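Local coordinates for inorganic pyrophosphatase (Neisseria gonorrhoeae, PDB 5TEA), which probably hydrolyses inorganic pyrophosphate to two phosphate ions with the help of magnesium, working as a homohexamer, at residues L95-M103 against D113-D121; I140-N148 against T158-G166. All blocks are in the same frame, centred on the assembly; numbering follows the deposited sequence.

Interaction 1. Residues L95-M103 against D113-D121; sequences LEARVIGVM and DKIVCVPAD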
loop_
_atom_site.group_PDB
_atom_site.type_symbol
_atom_site.label_atom_id
_atom_site.label_comp_id
_atom_site.label_asym_id
_atom_site.label_seq_id
_atom_site.Cartn_x
_atom_site.Cartn_y
_atom_site.Cartn_z
ATOM N N LEU B 95 4.686 21.244 -10.012
ATOM C CA LEU B 95 4.467 22.024 -8.798
ATOM C C LEU B 95 5.480 23.158 -8.718
ATOM O O LEU B 95 6.568 23.095 -9.295
ATOM C CB LEU B 95 4.579 21.156 -7.543
ATOM C CG LEU B 95 5.999 20.690 -7.151
ATOM C CD1 LEU B 95 6.026 20.346 -5.668
ATOM C CD2 LEU B 95 6.431 19.475 -7.971
ATOM N N GLU B 96 5.106 24.189 -7.973
ATOM C CA GLU B 96 6.068 25.175 -7.511
ATOM C C GLU B 96 6.811 24.592 -6.321
ATOM O O GLU B 96 6.192 24.084 -5.375
ATOM C CB GLU B 96 5.353 26.476 -7.134
ATOM C CG GLU B 96 4.658 27.085 -8.335
ATOM C CD GLU B 96 4.116 28.482 -8.067
ATOM O OE1 GLU B 96 4.297 28.978 -6.939
ATOM O OE2 GLU B 96 3.507 29.073 -8.986
ATOM N N ALA B 97 8.140 24.647 -6.373
ATOM C CA ALA B 97 8.971 24.000 -5.370
ATOM C C ALA B 97 10.045 24.957 -4.880
ATOM O O ALA B 97 10.582 25.750 -5.656
ATOM C CB ALA B 97 9.625 22.731 -5.927
ATOM N N ARG B 98 10.376 24.858 -3.599
ATOM C CA ARG B 98 11.453 25.671 -3.044
ATOM C C ARG B 98 12.777 24.945 -3.237
ATOM O O ARG B 98 12.879 23.751 -2.937
ATOM C CB ARG B 98 11.216 25.964 -1.558
ATOM C CG ARG B 98 12.459 26.466 -0.821
ATOM C CD ARG B 98 12.182 26.757 0.654
ATOM N NE ARG B 98 11.429 27.995 0.834
ATOM C CZ ARG B 98 11.965 29.213 0.886
ATOM N NH1 ARG B 98 13.277 29.388 0.779
ATOM N NH2 ARG B 98 11.180 30.266 1.050
ATOM N N VAL B 99 13.777 25.667 -3.747
ATOM C CA VAL B 99 15.148 25.168 -3.885
ATOM C C VAL B 99 15.822 25.222 -2.515
ATOM O O VAL B 99 15.944 26.304 -1.928
ATOM C CB VAL B 99 15.933 26.019 -4.893
ATOM C CG1 VAL B 99 17.415 25.584 -4.953
ATOM C CG2 VAL B 99 15.287 25.999 -6.264
ATOM N N ILE B 100 16.280 24.080 -2.003
ATOM C CA ILE B 100 16.965 24.075 -0.710
ATOM C C ILE B 100 18.424 23.645 -0.784
ATOM O O ILE B 100 19.129 23.759 0.234
ATOM C CB ILE B 100 16.225 23.235 0.361
ATOM C CG1 ILE B 100 16.272 21.735 0.035
ATOM C CG2 ILE B 100 14.796 23.763 0.606
ATOM C CD1 ILE B 100 15.805 20.852 1.189
ATOM N N GLY B 101 18.921 23.195 -1.935
ATOM C CA GLY B 101 20.308 22.788 -2.044
ATOM C C GLY B 101 20.570 22.121 -3.383
ATOM O O GLY B 101 19.698 22.080 -4.259
ATOM N N VAL B 102 21.791 21.612 -3.538
ATOM C CA VAL B 102 22.160 20.875 -4.749
ATOM C C VAL B 102 23.067 19.717 -4.383
ATOM O O VAL B 102 23.970 19.853 -3.549
ATOM C CB VAL B 102 22.804 21.789 -5.817
ATOM C CG1 VAL B 102 24.008 22.588 -5.256
ATOM C CG2 VAL B 102 23.157 21.000 -7.081
ATOM N N MET B 103 22.786 18.555 -4.977
ATOM C CA MET B 103 23.686 17.416 -4.906
ATOM C C MET B 103 24.605 17.492 -6.121
ATOM O O MET B 103 24.162 17.243 -7.243
ATOM C CB MET B 103 22.892 16.106 -4.885
ATOM C CG MET B 103 23.761 14.905 -4.611
ATOM S SD MET B 103 22.812 13.370 -4.658
ATOM C CE MET B 103 22.703 13.108 -6.424
ATOM N N ASP B 113 24.364 17.193 -11.958
ATOM C CA ASP B 113 23.903 17.715 -10.677
ATOM C C ASP B 113 22.398 17.547 -10.535
ATOM O O ASP B 113 21.659 17.515 -11.523
ATOM C CB ASP B 113 24.243 19.205 -10.539
ATOM C CG ASP B 113 25.732 19.479 -10.557
ATOM O OD1 ASP B 113 26.510 18.580 -10.177
ATOM O OD2 ASP B 113 26.129 20.614 -10.938
ATOM N N LYS B 114 21.936 17.499 -9.284
ATOM C CA LYS B 114 20.521 17.339 -8.979
ATOM C C LYS B 114 20.117 18.368 -7.932
ATOM O O LYS B 114 20.710 18.428 -6.850
ATOM C CB LYS B 114 20.236 15.902 -8.518
ATOM C CG LYS B 114 20.902 14.891 -9.469
ATOM C CD LYS B 114 20.266 13.533 -9.483
ATOM C CE LYS B 114 21.151 12.569 -10.269
ATOM N NZ LYS B 114 21.288 12.987 -11.694
ATOM N N ILE B 115 19.152 19.206 -8.278
ATOM C CA ILE B 115 18.670 20.255 -7.375
ATOM C C ILE B 115 17.789 19.603 -6.325
ATOM O O ILE B 115 16.944 18.767 -6.659
ATOM C CB ILE B 115 17.889 21.321 -8.161
ATOM C CG1 ILE B 115 18.686 21.774 -9.393
ATOM C CG2 ILE B 115 17.552 22.529 -7.274
ATOM C CD1 ILE B 115 20.056 22.375 -9.013
ATOM N N VAL B 116 17.998 19.952 -5.051
ATOM C CA VAL B 116 17.196 19.407 -3.955
ATOM C C VAL B 116 16.078 20.396 -3.654
ATOM O O VAL B 116 16.330 21.593 -3.457
ATOM C CB VAL B 116 18.049 19.137 -2.705
ATOM C CG1 VAL B 116 17.201 18.411 -1.651
ATOM C CG2 VAL B 116 19.300 18.338 -3.056
ATOM N N CYS B 117 14.840 19.906 -3.653
ATOM C CA CYS B 117 13.673 20.768 -3.530
ATOM C C CYS B 117 12.679 20.159 -2.560
ATOM O O CYS B 117 12.679 18.946 -2.316
ATOM C CB CYS B 117 12.953 20.967 -4.879
ATOM S SG CYS B 117 13.862 21.895 -6.120
ATOM N N VAL B 118 11.792 21.017 -2.060
ATOM C CA VAL B 118 10.566 20.602 -1.378
ATOM C C VAL B 118 9.413 21.382 -1.998
ATOM O O VAL B 118 9.627 22.441 -2.611
ATOM C CB VAL B 118 10.644 20.856 0.147
ATOM C CG1 VAL B 118 11.729 19.962 0.781
ATOM C CG2 VAL B 118 10.937 22.354 0.428
ATOM N N PRO B 119 8.182 20.904 -1.854
ATOM C CA PRO B 119 7.043 21.710 -2.317
ATOM C C PRO B 119 7.072 23.078 -1.653
ATOM O O PRO B 119 7.410 23.204 -0.470
ATOM C CB PRO B 119 5.820 20.898 -1.869
ATOM C CG PRO B 119 6.342 19.486 -1.709
ATOM C CD PRO B 119 7.739 19.670 -1.179
ATOM N N ALA B 120 6.732 24.110 -2.432
ATOM C CA ALA B 120 6.838 25.475 -1.913
ATOM C C ALA B 120 5.786 25.761 -0.848
ATOM O O ALA B 120 6.002 26.613 0.019
ATOM C CB ALA B 120 6.725 26.496 -3.047
ATOM N N ASP B 121 4.666 25.048 -0.882
ATOM C CA ASP B 121 3.558 25.226 0.060
ATOM C C ASP B 121 3.298 23.838 0.655
ATOM O O ASP B 121 2.567 23.037 0.073
ATOM C CB ASP B 121 2.340 25.806 -0.681
ATOM C CG ASP B 121 1.190 26.185 0.242
ATOM O OD1 ASP B 121 1.217 25.849 1.440
ATOM O OD2 ASP B 121 0.238 26.821 -0.255
HETATM O O HOH W 1 3.855 23.937 -3.614
HETATM O O HOH W 2 8.357 28.050 0.381
#
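With chi1 at 69°, Ile100 holds CG1 between its backbone N and carbonyl carbon, which lays CG1 beside Val116 CG1 at 3.8 Å; CG2, beside the backbone N, comes against Val118 CG2 at nearly a right angle. Met103 reaches Lys114 differently: CG is anti to N (chi1 -172°), and the chain stays straight until its last bond turns CE against Lys114 CD, 3.9 Å away. The two side chains run alongside each other in the same direction, a fit for a flexible thioether and a long methylene chain. The Lys114 ammonium continues to Asp112, with which it forms a salt bridge, and to Asp80, two of the calcium ligands. Both segments belong to one antiparallel beta hairpin within the pyrophosphatase barrel, and a classic bulge interrupts it. Two residues, Ile100 and Gly101, stand opposite the single Val116: Ile100 N gives Val116 O a nearly straight bond of 2.9 Å, whereas the bond from Gly101 N is weak. The extra residue shifts the register by one, and glycine readily accepts the extended backbone found there. Val116 N returns a 2.8 Å bond to Gly101 O, approaching from well above the carbonyl plane. On the face that carries Val99, Val102 and Ile115, opposite the one carrying Met103, Lys114 and Val116, Val99 CG1 meets Ile115 CG2 at 3.8 Å and Val102 CG2 touches Ile115 CD1; these branched side chains suit extended strands, and helix 167-183 packs on Val99 and Val102. Toward the open end, Leu95 CD1 rests on Pro119 CB. There a water accepts a bond from Arg98 NE and donates one to Ala120 O, 2.8 Å away.

Interaction 2. Residues I140-N148 against T158-G166; sequences IKQIEFHFN and TTKVESWGG. Unlike the reference sequence in segment 158-166: Gly166 (reference Asp).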
loop_
_atom_site.group_PDB
_atom_site.type_symbol
_atom_site.label_atom_id
_atom_site.label_comp_id
_atom_site.label_asym_id
_atom_site.label_seq_id
_atom_site.Cartn_x
_atom_site.Cartn_y
_atom_site.Cartn_z
ATOM N N ILE B 140 20.108 12.668 4.195
ATOM C CA ILE B 140 21.110 13.070 3.215
ATOM C C ILE B 140 22.099 11.932 2.971
ATOM O O ILE B 140 22.433 11.613 1.828
ATOM C CB ILE B 140 21.833 14.347 3.680
ATOM C CG1 ILE B 140 20.840 15.482 3.984
ATOM C CG2 ILE B 140 22.852 14.769 2.628
ATOM C CD1 ILE B 140 20.190 16.072 2.771
ATOM N N LYS B 141 22.582 11.303 4.041
ATOM C CA LYS B 141 23.549 10.222 3.858
ATOM C C LYS B 141 22.948 9.051 3.080
ATOM O O LYS B 141 23.665 8.376 2.323
ATOM C CB LYS B 141 24.071 9.737 5.210
ATOM C CG LYS B 141 24.757 10.797 6.048
ATOM C CD LYS B 141 26.015 10.252 6.718
ATOM C CE LYS B 141 25.827 8.809 7.187
ATOM N NZ LYS B 141 27.081 8.195 7.740
ATOM N N GLN B 142 21.649 8.787 3.263
ATOM C CA GLN B 142 20.991 7.721 2.502
ATOM C C GLN B 142 20.893 8.083 1.024
ATOM O O GLN B 142 21.120 7.237 0.150
ATOM C CB GLN B 142 19.588 7.442 3.060
ATOM C CG GLN B 142 19.545 6.817 4.438
ATOM C CD GLN B 142 18.127 6.448 4.849
ATOM O OE1 GLN B 142 17.453 5.664 4.167
ATOM N NE2 GLN B 142 17.666 7.010 5.962
ATOM N N ILE B 143 20.555 9.339 0.730
ATOM C CA ILE B 143 20.495 9.789 -0.654
ATOM C C ILE B 143 21.872 9.705 -1.285
ATOM O O ILE B 143 22.022 9.292 -2.438
ATOM C CB ILE B 143 19.944 11.229 -0.724
ATOM C CG1 ILE B 143 18.507 11.297 -0.181
ATOM C CG2 ILE B 143 20.022 11.753 -2.160
ATOM C CD1 ILE B 143 17.978 12.716 -0.073
ATOM N N GLU B 144 22.896 10.103 -0.531
ATOM C CA GLU B 144 24.264 10.017 -1.028
ATOM C C GLU B 144 24.631 8.576 -1.336
ATOM O O GLU B 144 25.197 8.280 -2.397
ATOM C CB GLU B 144 25.231 10.610 -0.007
ATOM C CG GLU B 144 26.678 10.676 -0.495
ATOM C CD GLU B 144 27.573 11.474 0.436
ATOM O OE1 GLU B 144 27.090 12.451 1.043
ATOM O OE2 GLU B 144 28.760 11.120 0.568
ATOM N N PHE B 145 24.311 7.659 -0.420
ATOM C CA PHE B 145 24.644 6.258 -0.666
ATOM C C PHE B 145 23.935 5.742 -1.906
ATOM O O PHE B 145 24.539 5.033 -2.731
ATOM C CB PHE B 145 24.292 5.390 0.544
ATOM C CG PHE B 145 24.704 3.936 0.379
ATOM C CD1 PHE B 145 23.910 3.051 -0.342
ATOM C CD2 PHE B 145 25.893 3.470 0.928
ATOM C CE1 PHE B 145 24.297 1.735 -0.515
ATOM C CE2 PHE B 145 26.284 2.141 0.766
ATOM C CZ PHE B 145 25.479 1.276 0.046
ATOM N N HIS B 146 22.647 6.064 -2.041
ATOM C CA HIS B 146 21.876 5.630 -3.196
ATOM C C HIS B 146 22.571 6.021 -4.490
ATOM O O HIS B 146 22.803 5.183 -5.366
ATOM C CB HIS B 146 20.454 6.217 -3.160
ATOM C CG HIS B 146 19.665 5.920 -4.400
ATOM N ND1 HIS B 146 19.025 4.716 -4.607
ATOM C CD2 HIS B 146 19.478 6.641 -5.529
ATOM C CE1 HIS B 146 18.446 4.726 -5.797
ATOM N NE2 HIS B 146 18.722 5.879 -6.382
ATOM N N PHE B 147 22.889 7.303 -4.641
ATOM C CA PHE B 147 23.413 7.739 -5.925
ATOM C C PHE B 147 24.860 7.328 -6.138
ATOM O O PHE B 147 25.297 7.270 -7.287
ATOM C CB PHE B 147 23.228 9.263 -6.078
ATOM C CG PHE B 147 21.819 9.629 -6.435
ATOM C CD1 PHE B 147 21.348 9.425 -7.725
ATOM C CD2 PHE B 147 20.935 10.100 -5.464
ATOM C CE1 PHE B 147 20.018 9.701 -8.068
ATOM C CE2 PHE B 147 19.597 10.372 -5.798
ATOM C CZ PHE B 147 19.149 10.193 -7.098
ATOM N N ASN B 148 25.605 7.035 -5.066
ATOM C CA ASN B 148 26.955 6.494 -5.201
ATOM C C ASN B 148 26.959 5.030 -5.629
ATOM O O ASN B 148 27.982 4.544 -6.130
ATOM C CB ASN B 148 27.713 6.613 -3.867
ATOM C CG ASN B 148 28.319 7.992 -3.664
ATOM O OD1 ASN B 148 28.515 8.730 -4.626
ATOM N ND2 ASN B 148 28.655 8.327 -2.417
ATOM N N THR B 158 31.782 6.285 -13.430
ATOM C CA THR B 158 31.663 6.897 -12.117
ATOM C C THR B 158 30.200 7.180 -11.788
ATOM O O THR B 158 29.414 7.543 -12.668
ATOM C CB THR B 158 32.483 8.191 -12.082
ATOM O OG1 THR B 158 33.883 7.870 -12.114
ATOM C CG2 THR B 158 32.164 9.010 -10.834
ATOM N N THR B 159 29.830 6.926 -10.530
ATOM C CA THR B 159 28.619 7.453 -9.901
ATOM C C THR B 159 29.105 8.037 -8.578
ATOM O O THR B 159 29.314 7.292 -7.617
ATOM C CB THR B 159 27.537 6.379 -9.666
ATOM O OG1 THR B 159 28.079 5.294 -8.887
ATOM C CG2 THR B 159 27.005 5.831 -10.993
ATOM N N LYS B 160 29.310 9.354 -8.516
ATOM C CA LYS B 160 29.977 9.940 -7.360
ATOM C C LYS B 160 29.318 11.244 -6.960
ATOM O O LYS B 160 29.299 12.201 -7.741
ATOM C CB LYS B 160 31.461 10.187 -7.628
ATOM C CG LYS B 160 32.206 10.774 -6.436
ATOM C CD LYS B 160 32.002 9.918 -5.194
ATOM C CE LYS B 160 32.902 10.369 -4.042
ATOM N NZ LYS B 160 32.629 9.581 -2.795
ATOM N N VAL B 161 28.831 11.292 -5.726
ATOM C CA VAL B 161 28.394 12.546 -5.118
ATOM C C VAL B 161 29.626 13.292 -4.622
ATOM O O VAL B 161 30.337 12.813 -3.731
ATOM C CB VAL B 161 27.404 12.296 -3.973
ATOM C CG1 VAL B 161 27.046 13.638 -3.308
ATOM C CG2 VAL B 161 26.148 11.544 -4.489
ATOM N N GLU B 162 29.886 14.461 -5.213
ATOM C CA GLU B 162 31.109 15.210 -4.955
ATOM C C GLU B 162 30.987 16.136 -3.760
ATOM O O GLU B 162 31.976 16.345 -3.049
ATOM C CB GLU B 162 31.490 16.046 -6.176
ATOM C CG GLU B 162 31.675 15.236 -7.446
ATOM C CD GLU B 162 32.972 14.436 -7.458
ATOM O OE1 GLU B 162 33.701 14.436 -6.446
ATOM O OE2 GLU B 162 33.266 13.804 -8.491
ATOM N N SER B 163 29.795 16.681 -3.532
ATOM C CA SER B 163 29.547 17.611 -2.438
ATOM C C SER B 163 28.062 17.918 -2.402
ATOM O O SER B 163 27.317 17.627 -3.343
ATOM C CB SER B 163 30.333 18.910 -2.595
ATOM O OG SER B 163 29.839 19.665 -3.692
ATOM N N TRP B 164 27.652 18.535 -1.300
ATOM C CA TRP B 164 26.301 19.041 -1.117
ATOM C C TRP B 164 26.397 20.553 -1.036
ATOM O O TRP B 164 27.156 21.077 -0.214
ATOM C CB TRP B 164 25.676 18.467 0.146
ATOM C CG TRP B 164 25.395 17.009 0.038
ATOM C CD1 TRP B 164 26.184 15.990 0.467
ATOM C CD2 TRP B 164 24.226 16.407 -0.525
ATOM N NE1 TRP B 164 25.574 14.778 0.214
ATOM C CE2 TRP B 164 24.375 15.009 -0.401
ATOM C CE3 TRP B 164 23.072 16.911 -1.125
ATOM C CZ2 TRP B 164 23.416 14.119 -0.845
ATOM C CZ3 TRP B 164 22.115 16.019 -1.566
ATOM C CH2 TRP B 164 22.291 14.644 -1.426
ATOM N N GLY B 165 25.669 21.242 -1.911
ATOM C CA GLY B 165 25.755 22.690 -2.002
ATOM C C GLY B 165 24.489 23.337 -1.480
ATOM O O GLY B 165 23.438 22.690 -1.438
ATOM N N GLY B 166 24.566 24.608 -1.084
ATOM C CA GLY B 166 23.406 25.305 -0.576
ATOM C C GLY B 166 22.560 25.864 -1.707
ATOM O O GLY B 166 22.818 25.637 -2.890
HETATM O O HOH W 3 30.230 10.654 -2.094
#
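Trp164, on the strand 159-165 that edges the pyrophosphatase barrel, lies between Ile140 of the helix packed against that barrel and Val161 of its own strand. The apolar contacts centre on its indole. Ile140 CG2 sits over one face, 3.7 Å from the centroid of the five-membered ring, in a CH-pi contact; with CG2 anti to the backbone N, this methyl is directed at the ring. Val161 CG1 lies against the opposite face, toward its rim, while Ile143 CG2 meets the six-membered ring edge-on at CH2. A broad aromatic suits this place because its faces take methyls and its rim still offers a donor.

Among the direct hydrogen bonds, Trp164 NE1 reaches Glu144 OE1 at 2.9 Å; the oxygen lies in the indole plane, but NE1 comes to the anti side of OE1 and 34° out of the carboxylate plane. Near the C-terminal end of helix 137-149, Asn148 OD1 accepts Val161 N at 2.8 Å, in its carbonyl plane. Thr159 OG1 donates to Asn148 O from well above that carbonyl's plane.

One water links both segments: it donates to Glu144 OE2 and Val161 O and accepts from Asn148 ND2 and, at 2.7 Å, from Lys160 NZ.

Overall arrangement
Interactions 1 and 2 lie in series along the chain, with centres about 16 Å apart, yet they meet in one sheet, where strand 159-165 pairs with strand 94-107: Val102 O and Gly165 N, 2.7 Å apart, probably share a hydrogen bond. Met103 bridges the two, its CB packing on Trp164 CZ3 at 3.4 Å and its CE on Phe147 CG at 3.6 Å. Each contact reaches toward the probable active site through one side chain. The Lys114 side chain of interaction 1 comes within about 5 Å of the bound calcium ion; that of Phe147 in interaction 2 is about 10 Å from it, and about 4 Å from those of Tyr65 and Tyr150, predicted substrate-binding residues.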